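Local coordinates for protein FMN reductase (NADPH) (Bacillus subtilis, PDB 3N2S) that reduces flavin mononucleotide with NADPH as reductant, and also reduces nitroaromatic compounds, quinones and azo dyes, at residues Gly171-Leu176 / Ser206-Glu211. Residues are numbered along the deposited sequence; the frame is centred on the assembly and turned at random.
With FMN (flavin mononucleotide), chain E.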
loop_
_atom_site.group_PDB
_atom_site.type_symbol
_atom_site.label_atom_id
_atom_site.label_comp_id
_atom_site.label_asym_id
_atom_site.label_seq_id
_atom_site.Cartn_x
_atom_site.Cartn_y
_atom_site.Cartn_z
ATOM N N GLY A 171 19.103 11.422 7.863
ATOM C CA GLY A 171 19.757 11.130 6.592
ATOM C C GLY A 171 19.100 9.971 5.878
ATOM O O GLY A 171 18.379 9.177 6.498
ATOM N N LYS A 172 19.357 9.859 4.583
ATOM C CA LYS A 172 18.792 8.795 3.743
ATOM C C LYS A 172 19.412 7.441 4.024
ATOM O O LYS A 172 20.595 7.367 4.352
ATOM C CB LYS A 172 18.940 9.131 2.254
ATOM C CG LYS A 172 17.954 10.173 1.736
ATOM C CD LYS A 172 18.400 10.801 0.410
ATOM C CE LYS A 172 18.371 9.839 -0.760
ATOM N NZ LYS A 172 18.590 10.537 -2.054
ATOM N N LYS A 173 18.617 6.375 3.902
ATOM C CA LYS A 173 19.056 4.997 4.079
ATOM C C LYS A 173 19.161 4.345 2.708
ATOM O O LYS A 173 18.197 4.393 1.949
ATOM C CB LYS A 173 18.050 4.228 4.954
ATOM C CG LYS A 173 18.348 4.309 6.429
ATOM C CD LYS A 173 17.248 3.582 7.163
ATOM C CE LYS A 173 17.761 2.536 8.095
ATOM N NZ LYS A 173 16.647 1.858 8.762
ATOM N N PRO A 174 20.306 3.722 2.348
ATOM C CA PRO A 174 20.411 3.105 1.012
ATOM C C PRO A 174 19.417 1.965 0.811
ATOM O O PRO A 174 19.119 1.206 1.737
ATOM C CB PRO A 174 21.854 2.583 0.966
ATOM C CG PRO A 174 22.586 3.374 2.008
ATOM C CD PRO A 174 21.558 3.566 3.108
ATOM N N ARG A 175 18.900 1.870 -0.403
ATOM C CA ARG A 175 17.955 0.840 -0.791
ATOM C C ARG A 175 18.696 -0.271 -1.518
ATOM O O ARG A 175 19.809 -0.049 -2.006
ATOM C CB ARG A 175 16.876 1.446 -1.712
ATOM C CG ARG A 175 15.935 2.424 -0.978
ATOM C CD ARG A 175 15.160 1.744 0.161
ATOM N NE ARG A 175 14.074 2.584 0.677
ATOM C CZ ARG A 175 14.165 3.350 1.757
ATOM N NH1 ARG A 175 15.308 3.439 2.421
ATOM N NH2 ARG A 175 13.112 4.037 2.181
ATOM N N LEU A 176 18.065 -1.453 -1.607
ATOM C CA LEU A 176 18.618 -2.600 -2.336
ATOM C C LEU A 176 19.063 -2.195 -3.736
ATOM O O LEU A 176 18.423 -1.337 -4.362
ATOM C CB LEU A 176 17.538 -3.691 -2.500
ATOM C CG LEU A 176 17.288 -4.614 -1.279
ATOM C CD1 LEU A 176 15.881 -5.223 -1.360
ATOM C CD2 LEU A 176 18.331 -5.747 -1.211
ATOM N N SER A 206 26.784 -2.114 5.915
ATOM C CA SER A 206 27.801 -2.154 6.972
ATOM C C SER A 206 28.632 -0.856 6.935
ATOM O O SER A 206 28.779 -0.203 7.980
ATOM C CB SER A 206 28.678 -3.400 6.853
ATOM O OG SER A 206 29.414 -3.440 5.647
ATOM N N ASP A 207 29.062 -0.419 5.719
ATOM C CA ASP A 207 29.801 0.850 5.548
ATOM C C ASP A 207 28.964 2.040 6.009
ATOM O O ASP A 207 29.487 2.947 6.664
ATOM C CB ASP A 207 30.229 1.077 4.086
ATOM C CG ASP A 207 31.369 0.225 3.541
ATOM O OD1 ASP A 207 31.611 0.284 2.321
ATOM O OD2 ASP A 207 31.959 -0.565 4.322
ATOM N N TYR A 208 27.667 2.042 5.664
ATOM C CA TYR A 208 26.730 3.090 6.060
ATOM C C TYR A 208 26.677 3.231 7.596
ATOM O O TYR A 208 26.787 4.353 8.112
ATOM C CB TYR A 208 25.325 2.807 5.488
ATOM C CG TYR A 208 24.270 3.777 5.961
ATOM C CD1 TYR A 208 24.104 5.009 5.338
ATOM C CD2 TYR A 208 23.466 3.485 7.059
ATOM C CE1 TYR A 208 23.152 5.918 5.782
ATOM C CE2 TYR A 208 22.516 4.392 7.520
ATOM C CZ TYR A 208 22.354 5.598 6.868
ATOM O OH TYR A 208 21.389 6.467 7.296
ATOM N N TYR A 209 26.487 2.110 8.316
ATOM C CA TYR A 209 26.451 2.150 9.780
ATOM C C TYR A 209 27.776 2.574 10.393
ATOM O O TYR A 209 27.764 3.337 11.359
ATOM C CB TYR A 209 25.943 0.840 10.390
ATOM C CG TYR A 209 24.484 0.578 10.105
ATOM C CD1 TYR A 209 23.527 1.570 10.295
ATOM C CD2 TYR A 209 24.051 -0.669 9.666
ATOM C CE1 TYR A 209 22.179 1.338 10.030
ATOM C CE2 TYR A 209 22.700 -0.921 9.421
ATOM C CZ TYR A 209 21.773 0.095 9.573
ATOM O OH TYR A 209 20.441 -0.127 9.336
ATOM N N ARG A 210 28.903 2.088 9.838
ATOM C CA ARG A 210 30.246 2.459 10.296
ATOM C C ARG A 210 30.403 3.974 10.201
ATOM O O ARG A 210 30.730 4.605 11.206
ATOM C CB ARG A 210 31.319 1.744 9.464
ATOM C CG ARG A 210 32.610 1.419 10.224
ATOM C CD ARG A 210 33.633 0.661 9.383
ATOM N NE ARG A 210 33.056 -0.515 8.719
ATOM C CZ ARG A 210 32.794 -0.588 7.416
ATOM N NH1 ARG A 210 33.071 0.440 6.617
ATOM N NH2 ARG A 210 32.252 -1.683 6.902
ATOM N N GLU A 211 30.056 4.561 9.031
ATOM C CA GLU A 211 30.112 6.000 8.748
ATOM C C GLU A 211 29.192 6.817 9.669
ATOM O O GLU A 211 29.656 7.774 10.292
ATOM C CB GLU A 211 29.806 6.279 7.251
ATOM C CG GLU A 211 30.199 7.666 6.760
ATOM C CD GLU A 211 30.230 7.874 5.251
ATOM O OE1 GLU A 211 29.408 8.673 4.743
ATOM O OE2 GLU A 211 31.110 7.282 4.583
HETATM N N1 FMN E . 9.738 3.315 11.976
HETATM C C2 FMN E . 9.655 3.442 13.327
HETATM O O2 FMN E . 10.473 4.145 13.950
HETATM N N3 FMN E . 8.679 2.804 14.026
HETATM C C4 FMN E . 7.677 2.019 13.511
HETATM O O4 FMN E . 6.808 1.473 14.202
HETATM C C4A FMN E . 7.702 1.866 12.038
HETATM N N5 FMN E . 6.758 1.190 11.432
HETATM C C5A FMN E . 6.749 1.214 10.021
HETATM C C6 FMN E . 5.660 0.582 9.365
HETATM C C7 FMN E . 5.524 0.656 7.986
HETATM C C7M FMN E . 4.288 0.060 7.330
HETATM C C8 FMN E . 6.565 1.279 7.193
HETATM C C8M FMN E . 6.496 1.320 5.707
HETATM C C9 FMN E . 7.681 1.896 7.832
HETATM C C9A FMN E . 7.810 1.862 9.240
HETATM N N10 FMN E . 8.837 2.538 9.950
HETATM C C10 FMN E . 8.831 2.617 11.308
HETATM C "C1'" FMN E . 9.901 3.233 9.193
HETATM C "C2'" FMN E . 10.893 2.201 8.639
HETATM O "O2'" FMN E . 11.672 1.799 9.686
HETATM C "C3'" FMN E . 11.764 2.927 7.618
HETATM O "O3'" FMN E . 10.884 3.349 6.533
HETATM C "C4'" FMN E . 12.971 2.027 7.097
HETATM O "O4'" FMN E . 13.948 1.974 8.156
HETATM C "C5'" FMN E . 13.666 2.741 5.905
HETATM O "O5'" FMN E . 14.134 4.032 6.398
HETATM P P FMN E . 13.760 5.415 5.650
HETATM O O1P FMN E . 14.301 5.385 4.242
HETATM O O2P FMN E . 14.381 6.390 6.625
HETATM O O3P FMN E . 12.229 5.498 5.776
#
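Tyr208 lays its ring against Pro174 where the extended FMN-binding loop of this nitroreductase-fold enzyme, residues 171-176, passes helix 191-213. This is the tight part: Pro174 CD sits over one face of the phenol in a CH-pi contact, 3.9 Å from the ring centroid and 20° off its normal. CG of Tyr208 stands anti to the backbone N (chi1 175°), which sends the ring off the helix to the loop. Its OH ends 3.2 Å from Lys172 O and 3.8 Å from Lys173 CG, whose chain crosses the tyrosine at about a right angle. An alanine in place of Tyr208 takes away the ring under Pro174 CD and would probably leave a gap between loop and helix. Tyr209 adds a lighter touch, its OH 4.0 Å from Lys173 CE; that hydroxyl is hydrogen-bonded to Gln224, while Tyr42 of the second subunit packs against Tyr209 and makes a cation-pi contact with Lys173. The solvent side is looser: Gly171 brings no side chain, and the exposed Lys172 turns its own away from the helix, leaving its carbonyl O to approach Tyr208. Toward the FMN ribityl chain, Lys173 bends at chi3 (127°), and its NZ donates to FMN O4' at 2.8 Å. Arg175 meets the phosphate edge-on, NH1 and NH2 both donating to FMN O1P, at 2.8 and 2.7 Å.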